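RsbT co-antagonist protein RsbRA (Bacillus subtilis, PDB 2BNL) regulates sigma-B in the general stress response as a stressosome protein with a nonheme globin N-terminal domain, stimulating in vitro the RsbT kinase toward RsbS. Local coordinates at residues A[46-51]-A[71-76]; A[65-70]-A[124-129]; A[79-84]-A[129-134]. One frame throughout, in Å; residues are numbered along the deposited sequence.

Contact 1 (A[46-51]-A[71-76]); sequences SKEYID and ALRAVQ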
loop_
_atom_site.group_PDB
_atom_site.type_symbol
_atom_site.label_atom_id
_atom_site.label_comp_id
_atom_site.label_asym_id
_atom_site.label_seq_id
_atom_site.Cartn_x
_atom_site.Cartn_y
_atom_site.Cartn_z
ATOM N N SER A 46 -13.213 -9.992 -5.995
ATOM C CA SER A 46 -12.062 -10.441 -6.755
ATOM C C SER A 46 -12.266 -10.222 -8.222
ATOM O O SER A 46 -11.318 -9.862 -8.890
ATOM C CB SER A 46 -11.770 -11.887 -6.461
ATOM O OG SER A 46 -11.756 -11.961 -5.038
ATOM N N LYS A 47 -13.469 -10.504 -8.716
ATOM C CA LYS A 47 -13.765 -10.328 -10.129
ATOM C C LYS A 47 -13.741 -8.838 -10.527
ATOM O O LYS A 47 -13.225 -8.528 -11.600
ATOM C CB LYS A 47 -15.094 -11.062 -10.532
ATOM C CG LYS A 47 -15.559 -10.735 -11.958
ATOM C CD LYS A 47 -14.589 -11.155 -13.013
ATOM C CE LYS A 47 -15.231 -11.077 -14.525
ATOM N NZ LYS A 47 -14.167 -10.795 -15.510
ATOM N N GLU A 48 -14.301 -7.985 -9.717
ATOM C CA GLU A 48 -14.325 -6.509 -9.973
ATOM C C GLU A 48 -12.887 -6.039 -9.976
ATOM O O GLU A 48 -12.494 -5.183 -10.743
ATOM C CB GLU A 48 -14.983 -5.728 -8.855
ATOM C CG GLU A 48 -16.419 -5.226 -9.019
ATOM C CD GLU A 48 -16.905 -4.339 -7.826
ATOM O OE1 GLU A 48 -17.107 -3.104 -8.085
ATOM O OE2 GLU A 48 -17.110 -4.879 -6.649
ATOM N N TYR A 49 -12.088 -6.538 -9.055
ATOM C CA TYR A 49 -10.608 -6.160 -9.044
ATOM C C TYR A 49 -9.818 -6.618 -10.249
ATOM O O TYR A 49 -9.076 -5.841 -10.866
ATOM C CB TYR A 49 -9.970 -6.755 -7.829
ATOM C CG TYR A 49 -8.583 -6.319 -7.569
ATOM C CD1 TYR A 49 -8.292 -5.001 -7.221
ATOM C CD2 TYR A 49 -7.552 -7.204 -7.617
ATOM C CE1 TYR A 49 -6.998 -4.583 -6.911
ATOM C CE2 TYR A 49 -6.220 -6.771 -7.319
ATOM C CZ TYR A 49 -5.973 -5.459 -6.960
ATOM O OH TYR A 49 -4.692 -5.109 -6.614
ATOM N N ILE A 50 -9.990 -7.893 -10.625
ATOM C CA ILE A 50 -9.336 -8.356 -11.836
ATOM C C ILE A 50 -9.741 -7.485 -13.090
ATOM O O ILE A 50 -8.902 -7.230 -13.946
ATOM C CB ILE A 50 -9.596 -9.880 -12.147
ATOM C CG1 ILE A 50 -9.046 -10.773 -11.051
ATOM C CG2 ILE A 50 -8.734 -10.457 -13.355
ATOM C CD1 ILE A 50 -9.663 -12.322 -10.911
ATOM N N ASP A 51 -11.008 -7.145 -13.197
ATOM C CA ASP A 51 -11.537 -6.343 -14.303
ATOM C C ASP A 51 -10.849 -4.960 -14.322
ATOM O O ASP A 51 -10.523 -4.494 -15.379
ATOM C CB ASP A 51 -13.025 -6.100 -14.180
ATOM C CG ASP A 51 -13.873 -7.290 -14.617
ATOM O OD1 ASP A 51 -13.335 -8.330 -15.011
ATOM O OD2 ASP A 51 -15.096 -7.117 -14.547
ATOM N N ALA A 71 -14.454 0.705 -4.541
ATOM C CA ALA A 71 -14.102 1.291 -3.237
ATOM C C ALA A 71 -15.350 1.622 -2.446
ATOM O O ALA A 71 -15.431 1.352 -1.233
ATOM C CB ALA A 71 -13.235 2.533 -3.449
ATOM N N LEU A 72 -16.323 2.206 -3.113
ATOM C CA LEU A 72 -17.599 2.518 -2.512
ATOM C C LEU A 72 -18.351 1.312 -1.979
ATOM O O LEU A 72 -18.866 1.307 -0.867
ATOM C CB LEU A 72 -18.479 3.263 -3.515
ATOM C CG LEU A 72 -19.863 3.725 -3.101
ATOM C CD1 LEU A 72 -19.855 4.620 -1.915
ATOM C CD2 LEU A 72 -20.693 4.296 -4.223
ATOM N N ARG A 73 -18.326 0.230 -2.751
ATOM C CA ARG A 73 -18.942 -1.030 -2.305
ATOM C C ARG A 73 -18.221 -1.535 -1.077
ATOM O O ARG A 73 -18.874 -1.990 -0.101
ATOM C CB ARG A 73 -18.836 -2.078 -3.433
ATOM C CG ARG A 73 -19.609 -3.339 -3.283
ATOM C CD ARG A 73 -19.297 -4.316 -4.574
ATOM N NE ARG A 73 -19.214 -5.650 -4.007
ATOM C CZ ARG A 73 -18.891 -6.833 -4.610
ATOM N NH1 ARG A 73 -18.492 -6.884 -5.939
ATOM N NH2 ARG A 73 -18.946 -7.977 -3.808
ATOM N N ALA A 74 -16.897 -1.522 -1.108
ATOM C CA ALA A 74 -16.127 -1.908 0.069
ATOM C C ALA A 74 -16.523 -1.194 1.400
ATOM O O ALA A 74 -16.752 -1.820 2.455
ATOM C CB ALA A 74 -14.593 -1.851 -0.178
ATOM N N VAL A 75 -16.591 0.109 1.327
ATOM C CA VAL A 75 -17.142 0.929 2.390
ATOM C C VAL A 75 -18.516 0.450 2.773
ATOM O O VAL A 75 -18.737 0.204 3.984
ATOM C CB VAL A 75 -17.186 2.410 1.986
ATOM C CG1 VAL A 75 -17.942 3.274 3.120
ATOM C CG2 VAL A 75 -15.764 2.904 1.756
ATOM N N GLN A 76 -19.415 0.294 1.807
ATOM C CA GLN A 76 -20.837 0.091 2.141
ATOM C C GLN A 76 -21.097 -1.255 2.798
ATOM O O GLN A 76 -22.011 -1.353 3.600
ATOM C CB GLN A 76 -21.739 0.313 0.965
ATOM C CG GLN A 76 -21.591 1.802 0.589
ATOM C CD GLN A 76 -22.525 2.266 -0.478
ATOM O OE1 GLN A 76 -22.827 3.492 -0.579
ATOM N NE2 GLN A 76 -22.970 1.354 -1.286
#
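Glu-48 holds an unusual first torsion, chi1 -102°, well off the staggered positions, and then runs out straight toward Arg-73, whose CG lies anti to its own backbone N and whose chain bends at chi3, which brings NH1 beside the carboxylate. The pair is a salt bridge at the surface of this all-helical nonheme globin domain, joining helix 39-54 to helix 64-76, and it accounts for the whole contact between the two segments. Arg-73 NH1 donates to Glu-48 OE2 at 2.5 Å, a length short enough to be read with caution, with an N-H...O angle of 130°. The planes of the two flat groups are 4° apart, yet offset: NH1 meets OE2 from above the carboxylate plane, and OE2 in turn is tilted from the guanidinium plane. A two-pronged, coplanar pairing is therefore not formed; one oxygen takes the bond, and Arg-73 NE stays 3.5 Å from that same OE2. The other terminal nitrogen of Arg-73, NH2, makes a weak hydrogen bond to Val-41 O, and the side chain packs on Asn-44 and Ile-45, which ties Arg-73 further to helix 39-54. Close by on the surface of that helix, Lys-47 is paired with Asp-51 one turn on, its NZ lying 2.6 Å from Asp-51 OD1 on the syn lone pair.

Contact 2 (A[65-70]-A[124-129]); sequences SQISEL and NTEIFN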
loop_
_atom_site.group_PDB
_atom_site.type_symbol
_atom_site.label_atom_id
_atom_site.label_comp_id
_atom_site.label_asym_id
_atom_site.label_seq_id
_atom_site.Cartn_x
_atom_site.Cartn_y
_atom_site.Cartn_z
ATOM N N SER A 65 -13.915 4.740 -13.094
ATOM C CA SER A 65 -15.244 4.444 -12.692
ATOM C C SER A 65 -15.344 3.053 -11.943
ATOM O O SER A 65 -16.000 2.949 -10.878
ATOM C CB SER A 65 -16.225 4.652 -13.870
ATOM O OG SER A 65 -16.496 3.409 -14.513
ATOM N N GLN A 66 -14.633 2.053 -12.460
ATOM C CA GLN A 66 -14.608 0.741 -11.884
ATOM C C GLN A 66 -13.971 0.796 -10.468
ATOM O O GLN A 66 -14.432 0.088 -9.522
ATOM C CB GLN A 66 -13.884 -0.191 -12.789
ATOM C CG GLN A 66 -14.646 -0.574 -14.143
ATOM C CD GLN A 66 -14.474 0.468 -15.240
ATOM O OE1 GLN A 66 -13.726 1.434 -15.067
ATOM N NE2 GLN A 66 -15.141 0.236 -16.411
ATOM N N ILE A 67 -12.853 1.551 -10.365
ATOM C CA ILE A 67 -12.176 1.832 -9.125
ATOM C C ILE A 67 -13.093 2.434 -8.098
ATOM O O ILE A 67 -13.085 2.060 -6.931
ATOM C CB ILE A 67 -10.836 2.660 -9.346
ATOM C CG1 ILE A 67 -9.823 1.715 -9.985
ATOM C CG2 ILE A 67 -10.253 3.065 -8.006
ATOM C CD1 ILE A 67 -8.454 2.367 -10.436
ATOM N N SER A 68 -13.802 3.446 -8.517
ATOM C CA SER A 68 -14.633 4.206 -7.619
ATOM C C SER A 68 -15.787 3.329 -7.103
ATOM O O SER A 68 -16.133 3.379 -5.878
ATOM C CB SER A 68 -15.185 5.420 -8.370
ATOM O OG SER A 68 -16.340 5.860 -7.797
ATOM N N GLU A 69 -16.390 2.577 -8.001
ATOM C CA GLU A 69 -17.409 1.597 -7.625
ATOM C C GLU A 69 -16.926 0.506 -6.673
ATOM O O GLU A 69 -17.665 0.132 -5.713
ATOM C CB GLU A 69 -18.015 0.943 -8.829
ATOM C CG GLU A 69 -19.401 0.408 -8.456
ATOM C CD GLU A 69 -20.635 1.422 -8.572
ATOM O OE1 GLU A 69 -20.828 2.472 -7.832
ATOM O OE2 GLU A 69 -21.495 1.084 -9.462
ATOM N N LEU A 70 -15.747 -0.059 -6.954
ATOM C CA LEU A 70 -15.242 -1.085 -6.057
ATOM C C LEU A 70 -15.022 -0.511 -4.639
ATOM O O LEU A 70 -15.346 -1.187 -3.633
ATOM C CB LEU A 70 -13.952 -1.694 -6.559
ATOM C CG LEU A 70 -13.195 -2.692 -5.658
ATOM C CD1 LEU A 70 -14.111 -3.735 -5.367
ATOM C CD2 LEU A 70 -12.063 -3.300 -6.375
ATOM N N ASN A 124 -3.680 0.212 -6.704
ATOM C CA ASN A 124 -4.064 0.114 -5.287
ATOM C C ASN A 124 -4.132 1.424 -4.563
ATOM O O ASN A 124 -4.999 1.595 -3.722
ATOM C CB ASN A 124 -3.106 -0.856 -4.488
ATOM C CG ASN A 124 -3.196 -2.288 -4.992
ATOM O OD1 ASN A 124 -4.210 -2.657 -5.643
ATOM N ND2 ASN A 124 -2.174 -3.076 -4.721
ATOM N N THR A 125 -3.192 2.311 -4.829
ATOM C CA THR A 125 -3.203 3.682 -4.200
ATOM C C THR A 125 -4.470 4.452 -4.597
ATOM O O THR A 125 -5.064 5.148 -3.812
ATOM C CB THR A 125 -1.963 4.502 -4.505
ATOM O OG1 THR A 125 -1.866 4.769 -5.909
ATOM C CG2 THR A 125 -0.718 3.867 -3.945
ATOM N N GLU A 126 -4.907 4.252 -5.809
ATOM C CA GLU A 126 -6.096 4.933 -6.324
ATOM C C GLU A 126 -7.330 4.295 -5.659
ATOM O O GLU A 126 -8.307 4.949 -5.357
ATOM C CB GLU A 126 -6.175 4.716 -7.814
ATOM C CG GLU A 126 -7.183 5.604 -8.493
ATOM C CD GLU A 126 -6.913 7.093 -8.232
ATOM O OE1 GLU A 126 -5.722 7.422 -8.258
ATOM O OE2 GLU A 126 -7.873 7.840 -7.876
ATOM N N ILE A 127 -7.334 2.997 -5.537
ATOM C CA ILE A 127 -8.373 2.386 -4.728
ATOM C C ILE A 127 -8.439 2.935 -3.286
ATOM O O ILE A 127 -9.558 3.235 -2.744
ATOM C CB ILE A 127 -8.321 0.807 -4.772
ATOM C CG1 ILE A 127 -8.584 0.247 -6.159
ATOM C CG2 ILE A 127 -9.268 0.188 -3.692
ATOM C CD1 ILE A 127 -8.222 -1.206 -6.319
ATOM N N PHE A 128 -7.300 3.004 -2.621
ATOM C CA PHE A 128 -7.282 3.511 -1.253
ATOM C C PHE A 128 -7.876 4.958 -1.276
ATOM O O PHE A 128 -8.648 5.356 -0.407
ATOM C CB PHE A 128 -5.867 3.520 -0.650
ATOM C CG PHE A 128 -5.191 2.204 -0.589
ATOM C CD1 PHE A 128 -5.910 1.036 -0.480
ATOM C CD2 PHE A 128 -3.856 2.127 -0.569
ATOM C CE1 PHE A 128 -5.265 -0.186 -0.430
ATOM C CE2 PHE A 128 -3.187 0.914 -0.451
ATOM C CZ PHE A 128 -3.944 -0.261 -0.432
ATOM N N ASN A 129 -7.419 5.764 -2.261
ATOM C CA ASN A 129 -7.900 7.155 -2.351
ATOM C C ASN A 129 -9.417 7.232 -2.437
ATOM O O ASN A 129 -10.044 8.019 -1.784
ATOM C CB ASN A 129 -7.220 7.822 -3.540
ATOM C CG ASN A 129 -7.346 9.335 -3.534
ATOM O OD1 ASN A 129 -7.030 10.012 -2.565
ATOM N ND2 ASN A 129 -7.839 9.879 -4.638
#
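Glu-126 begins the contact with its aliphatic part, across which Ile-67 lies at about a right angle: Ile-67 CD1 is 4.0 Å from Glu-126 CG, and Ile-67 CG2 sits 3.8 Å from Glu-126 O. This is helix-helix packing inside the globin fold, where helix 64-76 crosses helix 109-135; the short segment axes approach to 8.9 Å with a signed crossing angle of -52°. A bend at chi2 (57°) takes the Glu-126 carboxylate away from the apolar seam, and its OE1 forms a salt bridge with Lys-82 of the second subunit. Ile-127 follows as the apolar centre, level with Ile-67, their CA atoms being 5.8 Å apart. Its CG1 is met at 3.8 Å by Ile-67 CG2, the branch that stands anti to the Ile-67 backbone N, while Leu-70 CD2 adds a looser touch, 4.4 Å from Ile-127 CD1. An alanine in place of Ile-67 is likely to open a gap beside Ile-127 CG1 and leave the methylenes of Glu-126 without their apolar cover. Phe-128 packs on helix 81-100 of its own chain and meets Phe-128 of the second subunit. Asn-129 OD1 accepts a hydrogen bond from Lys-82 N of that subunit.

Contact 3 (A[79-84]-A[129-134]); sequences LSMKFL and NQYSIS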
loop_
_atom_site.group_PDB
_atom_site.type_symbol
_atom_site.label_atom_id
_atom_site.label_comp_id
_atom_site.label_asym_id
_atom_site.label_seq_id
_atom_site.Cartn_x
_atom_site.Cartn_y
_atom_site.Cartn_z
ATOM N N LEU A 79 -16.202 -3.374 4.903
ATOM C CA LEU A 79 -14.725 -3.664 4.894
ATOM C C LEU A 79 -14.019 -2.385 5.363
ATOM O O LEU A 79 -14.287 -1.323 4.873
ATOM C CB LEU A 79 -14.206 -4.090 3.551
ATOM C CG LEU A 79 -14.966 -5.240 2.881
ATOM C CD1 LEU A 79 -14.138 -5.474 1.581
ATOM C CD2 LEU A 79 -15.062 -6.466 3.813
ATOM N N SER A 80 -13.174 -2.486 6.375
ATOM C CA SER A 80 -12.308 -1.347 6.759
ATOM C C SER A 80 -11.208 -1.136 5.789
ATOM O O SER A 80 -10.907 -1.988 4.953
ATOM C CB SER A 80 -11.674 -1.620 8.124
ATOM O OG SER A 80 -10.852 -2.757 8.123
HETATM N N MSE A 81 -10.556 0.026 5.920
HETATM C CA MSE A 81 -9.442 0.410 5.063
HETATM C C MSE A 81 -8.350 -0.559 5.402
HETATM O O MSE A 81 -7.617 -0.978 4.540
HETATM C CB MSE A 81 -8.988 1.858 5.308
HETATM C CG MSE A 81 -7.724 2.158 4.760
HETATM SE SE MSE A 81 -7.727 2.400 2.826
HETATM C CE MSE A 81 -6.739 1.523 2.787
ATOM N N LYS A 82 -8.189 -0.831 6.669
ATOM C CA LYS A 82 -7.176 -1.795 7.172
ATOM C C LYS A 82 -7.333 -3.137 6.432
ATOM O O LYS A 82 -6.366 -3.728 5.966
ATOM C CB LYS A 82 -7.326 -1.988 8.728
ATOM C CG LYS A 82 -6.310 -2.922 9.263
ATOM C CD LYS A 82 -4.919 -2.207 9.390
ATOM C CE LYS A 82 -3.739 -3.077 10.045
ATOM N NZ LYS A 82 -2.329 -2.450 10.454
ATOM N N PHE A 83 -8.565 -3.694 6.432
ATOM C CA PHE A 83 -8.891 -4.961 5.769
ATOM C C PHE A 83 -8.607 -4.881 4.267
ATOM O O PHE A 83 -7.952 -5.754 3.660
ATOM C CB PHE A 83 -10.421 -5.269 5.936
ATOM C CG PHE A 83 -10.829 -6.568 5.313
ATOM C CD1 PHE A 83 -10.813 -7.730 6.058
ATOM C CD2 PHE A 83 -11.110 -6.654 4.008
ATOM C CE1 PHE A 83 -11.153 -9.008 5.424
ATOM C CE2 PHE A 83 -11.521 -7.868 3.389
ATOM C CZ PHE A 83 -11.491 -9.066 4.116
ATOM N N LEU A 84 -9.099 -3.825 3.657
ATOM C CA LEU A 84 -8.872 -3.643 2.247
ATOM C C LEU A 84 -7.405 -3.588 1.901
ATOM O O LEU A 84 -6.986 -4.289 0.977
ATOM C CB LEU A 84 -9.646 -2.417 1.733
ATOM C CG LEU A 84 -9.430 -2.114 0.236
ATOM C CD1 LEU A 84 -10.000 -3.247 -0.561
ATOM C CD2 LEU A 84 -10.153 -0.922 -0.061
ATOM N N ASN A 129 -7.419 5.764 -2.261
ATOM C CA ASN A 129 -7.900 7.155 -2.351
ATOM C C ASN A 129 -9.417 7.232 -2.437
ATOM O O ASN A 129 -10.044 8.019 -1.784
ATOM C CB ASN A 129 -7.220 7.822 -3.540
ATOM C CG ASN A 129 -7.346 9.335 -3.534
ATOM O OD1 ASN A 129 -7.030 10.012 -2.565
ATOM N ND2 ASN A 129 -7.839 9.879 -4.638
ATOM N N GLN A 130 -10.008 6.372 -3.269
ATOM C CA GLN A 130 -11.503 6.416 -3.526
ATOM C C GLN A 130 -12.253 5.870 -2.339
ATOM O O GLN A 130 -13.291 6.353 -1.991
ATOM C CB GLN A 130 -11.821 5.624 -4.789
ATOM C CG GLN A 130 -11.459 6.391 -6.039
ATOM C CD GLN A 130 -12.176 7.768 -6.170
ATOM O OE1 GLN A 130 -13.367 7.901 -5.979
ATOM N NE2 GLN A 130 -11.453 8.707 -6.602
ATOM N N TYR A 131 -11.612 4.964 -1.632
ATOM C CA TYR A 131 -12.156 4.463 -0.370
ATOM C C TYR A 131 -12.347 5.628 0.636
ATOM O O TYR A 131 -13.445 5.848 1.259
ATOM C CB TYR A 131 -11.216 3.398 0.207
ATOM C CG TYR A 131 -11.768 2.796 1.448
ATOM C CD1 TYR A 131 -12.468 1.571 1.392
ATOM C CD2 TYR A 131 -11.712 3.456 2.628
ATOM C CE1 TYR A 131 -13.014 1.000 2.579
ATOM C CE2 TYR A 131 -12.259 2.890 3.818
ATOM C CZ TYR A 131 -12.888 1.662 3.758
ATOM O OH TYR A 131 -13.505 1.188 4.914
ATOM N N SER A 132 -11.257 6.366 0.849
ATOM C CA SER A 132 -11.227 7.482 1.794
ATOM C C SER A 132 -12.177 8.596 1.335
ATOM O O SER A 132 -12.906 9.151 2.151
ATOM C CB SER A 132 -9.764 8.040 1.958
ATOM O OG SER A 132 -9.697 9.063 2.975
ATOM N N ILE A 133 -12.162 8.893 0.045
ATOM C CA ILE A 133 -13.002 9.940 -0.562
ATOM C C ILE A 133 -14.418 9.612 -0.356
ATOM O O ILE A 133 -15.169 10.506 -0.063
ATOM C CB ILE A 133 -12.662 10.216 -2.035
ATOM C CG1 ILE A 133 -11.414 11.052 -2.122
ATOM C CG2 ILE A 133 -13.834 10.868 -2.777
ATOM C CD1 ILE A 133 -10.793 11.105 -3.513
ATOM N N SER A 134 -14.806 8.340 -0.361
ATOM C CA SER A 134 -16.214 7.995 -0.131
ATOM C C SER A 134 -16.690 8.637 1.186
ATOM O O SER A 134 -17.881 9.007 1.356
ATOM C CB SER A 134 -16.410 6.526 -0.205
ATOM O OG SER A 134 -16.212 6.124 -1.581
#
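The start of helix 81-100, with the capping residue before it, receives the ring of Tyr-131 from helix 109-135. Tyr-131 carries the contact: with CG anti to the backbone N, the ring projects across to the incoming turn, and its hydroxyl donates to Leu-79 O at 2.6 Å. The bond lies in the carbonyl plane, on a lone pair, with a C=O...O angle of 141°, so a buried carbonyl just before the helix is satisfied by a side chain. Met-81 N comes within 3.3 Å of Tyr-131 OH, but the angle is too poor for a bond. Ser-80 is the N-cap, its OG accepting from Phe-83 N at 3.0 Å in a nearly straight bond (164°), which closes the first turn of helix 81-100 within the globin fold. Met-81, a selenomethionine in the crystal, lies with its CA over one face of the ring, toward the rim; its CB touches Tyr-131 CE2 at 3.7 Å. Its selenium makes an oblique Met-aromatic contact, 4.6 Å from the ring centroid and 31° off the normal. Val-75 of helix 64-76 also packs on the ring, and Tyr-131 meets Ser-132 of the second subunit, so the site borders the dimer interface. One turn into the helix, Leu-84 runs antiparallel to the tyrosine side chain, its CD2 3.7 Å from Tyr-131 CD1.

From the N terminus, helix 39-54 comes first and helix 64-76 second; contact 1 brings them together across the connection between them, 19 residues separating its segments. Contact 2 opens on helix 64-76 before contact 1 has closed, so the two cross, and it closes only on helix 109-135, 53 residues on. Contact 3 opens after contact 1 is shut and before contact 2 closes: it is in series with the first, crosses the second and shares Asn-129 with it. Helix 64-76 is thus tied to helix 39-54 and to helix 109-135, which in turn holds the start of helix 81-100. The probable hydrogen bond between Tyr-49 OH and Asn-124 OD1, 2.7 Å, joins contacts 1 and 2 directly.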